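DspB (Aggregatibacter actinomycetemcomitans, PDB 1YHT) probably hydrolyses terminal N-acetylhexosamine residues of the biofilm polysaccharide matrix, acting as a family 20 glycoside hydrolase that releases cells from the biofilm. Local coordinates at residues 39-44 with 345-350. Sequence-based numbering, arbitrary orientation.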
loop_
_atom_site.group_PDB
_atom_site.type_symbol
_atom_site.label_atom_id
_atom_site.label_comp_id
_atom_site.label_asym_id
_atom_site.label_seq_id
_atom_site.Cartn_x
_atom_site.Cartn_y
_atom_site.Cartn_z
ATOM N N ILE A 39 -1.544 3.213 15.582
ATOM C CA ILE A 39 -2.988 3.041 15.743
ATOM C C ILE A 39 -3.592 4.091 16.743
ATOM O O ILE A 39 -4.667 4.640 16.518
ATOM C CB ILE A 39 -3.342 1.616 16.151
ATOM C CG1 ILE A 39 -3.225 0.688 14.932
ATOM C CG2 ILE A 39 -4.790 1.560 16.725
ATOM C CD1 ILE A 39 -3.003 -0.703 15.267
ATOM N N ASP A 40 -2.868 4.364 17.823
ATOM C CA ASP A 40 -3.315 5.365 18.820
ATOM C C ASP A 40 -3.440 6.719 18.165
ATOM O O ASP A 40 -4.476 7.383 18.289
ATOM C CB ASP A 40 -2.343 5.434 19.963
ATOM C CG ASP A 40 -2.325 4.156 20.797
ATOM O OD1 ASP A 40 -3.342 3.444 20.904
ATOM O OD2 ASP A 40 -1.260 3.868 21.367
ATOM N N THR A 41 -2.438 7.109 17.405
ATOM C CA THR A 41 -2.475 8.397 16.690
ATOM C C THR A 41 -3.652 8.466 15.711
ATOM O O THR A 41 -4.382 9.458 15.696
ATOM C CB THR A 41 -1.158 8.664 15.954
ATOM O OG1 THR A 41 -0.120 8.642 16.894
ATOM C CG2 THR A 41 -1.131 10.018 15.260
ATOM N N ILE A 42 -3.852 7.397 14.925
ATOM C CA ILE A 42 -4.920 7.374 13.945
ATOM C C ILE A 42 -6.256 7.586 14.694
ATOM O O ILE A 42 -7.097 8.419 14.302
ATOM C CB ILE A 42 -4.929 6.051 13.106
ATOM C CG1 ILE A 42 -3.645 5.925 12.262
ATOM C CG2 ILE A 42 -6.131 6.020 12.140
ATOM C CD1 ILE A 42 -3.343 4.526 11.810
ATOM N N SER A 43 -6.432 6.807 15.759
ATOM C CA SER A 43 -7.669 6.762 16.518
ATOM C C SER A 43 -7.969 8.083 17.199
ATOM O O SER A 43 -9.078 8.611 17.074
ATOM C CB SER A 43 -7.573 5.680 17.584
ATOM O OG SER A 43 -8.744 5.677 18.373
ATOM N N LEU A 44 -6.980 8.591 17.951
ATOM C CA LEU A 44 -7.117 9.850 18.662
ATOM C C LEU A 44 -7.276 11.050 17.745
ATOM O O LEU A 44 -7.840 12.077 18.159
ATOM C CB LEU A 44 -5.888 10.092 19.543
ATOM C CG LEU A 44 -5.750 9.080 20.699
ATOM C CD1 LEU A 44 -4.345 9.137 21.289
ATOM C CD2 LEU A 44 -6.820 9.301 21.773
ATOM N N ASN A 345 8.435 10.947 15.371
ATOM C CA ASN A 345 8.665 12.112 14.508
ATOM C C ASN A 345 7.602 12.374 13.441
ATOM O O ASN A 345 7.527 13.499 12.920
ATOM C CB ASN A 345 10.057 12.081 13.915
ATOM C CG ASN A 345 11.120 12.498 14.935
ATOM O OD1 ASN A 345 11.336 13.696 15.153
ATOM N ND2 ASN A 345 11.765 11.516 15.574
ATOM N N THR A 346 6.821 11.355 13.081
ATOM C CA THR A 346 5.778 11.529 12.043
ATOM C C THR A 346 4.403 11.786 12.638
ATOM O O THR A 346 3.445 11.996 11.917
ATOM C CB THR A 346 5.698 10.300 11.077
ATOM O OG1 THR A 346 5.572 9.089 11.822
ATOM C CG2 THR A 346 6.984 10.223 10.229
ATOM N N LYS A 347 4.302 11.774 13.960
ATOM C CA LYS A 347 3.024 11.948 14.638
ATOM C C LYS A 347 2.322 13.251 14.254
ATOM O O LYS A 347 1.152 13.256 13.958
ATOM C CB LYS A 347 3.245 11.903 16.164
ATOM C CG LYS A 347 2.067 11.556 17.027
ATOM C CD LYS A 347 2.551 11.302 18.488
ATOM C CE LYS A 347 1.813 10.140 19.281
ATOM N NZ LYS A 347 2.468 8.702 19.424
ATOM N N SER A 348 3.037 14.367 14.331
ATOM C CA SER A 348 2.448 15.654 13.988
ATOM C C SER A 348 1.896 15.648 12.557
ATOM O O SER A 348 0.840 16.177 12.289
ATOM C CB SER A 348 3.495 16.764 14.149
ATOM O OG SER A 348 3.812 16.911 15.543
ATOM N N LEU A 349 2.628 15.010 11.642
ATOM C CA LEU A 349 2.265 15.018 10.247
ATOM C C LEU A 349 1.047 14.140 10.035
ATOM O O LEU A 349 0.133 14.472 9.270
ATOM C CB LEU A 349 3.471 14.572 9.428
ATOM C CG LEU A 349 3.264 14.310 7.935
ATOM C CD1 LEU A 349 2.719 15.516 7.207
ATOM C CD2 LEU A 349 4.600 13.854 7.312
ATOM N N LEU A 350 1.028 12.994 10.703
ATOM C CA LEU A 350 -0.125 12.097 10.578
ATOM C C LEU A 350 -1.393 12.733 11.129
ATOM O O LEU A 350 -2.449 12.639 10.525
ATOM C CB LEU A 350 0.166 10.748 11.288
ATOM C CG LEU A 350 -0.987 9.731 11.286
ATOM C CD1 LEU A 350 -1.517 9.394 9.865
ATOM C CD2 LEU A 350 -0.615 8.473 12.062
#
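T41 and K347 are the facing pair of segments 39-44 and 345-350, with CA atoms 6.9 Å apart. The axes of the short segments approach to 10.2 Å and run nearly parallel, crossing at -23°. Segment 345-350 carries a kink of helix 339-358: the N atoms of S348 and L349 lack a bond to the preceding turn, and regular bonding is back at L350 N, 2.9 Å from T346 O. T41 CG2, anti to the backbone N, meets L350 CD2 at 3.6 Å, while I42 CG1 lies 4.0 Å from the same methyl, so one leucine branch serves two consecutive residues of helix 32-44. On the solvent side K347 reaches across with its CG anti to the backbone N (chi1 -158°) and bends at chi3 and chi4, which brings CE to 3.4 Å from T41 OG1. That hydroxyl bonds weakly to S37 O in the preceding turn of its own helix. Beneath, I42 and L350 both touch L21 of strand 18-24, and L350 also L327 of strand 324-329. The contact thus joins the first and last helices of the TIM barrel's outer layer where these two parallel strands pair. Chemically it is apolar toward the barrel, with the partly exposed lysine chain on its outer side; K347 NZ and D40 OD2, 6.4 Å apart, form no salt bridge, and without hydrogen bonds between the segments van der Waals contact probably carries most of the cohesion.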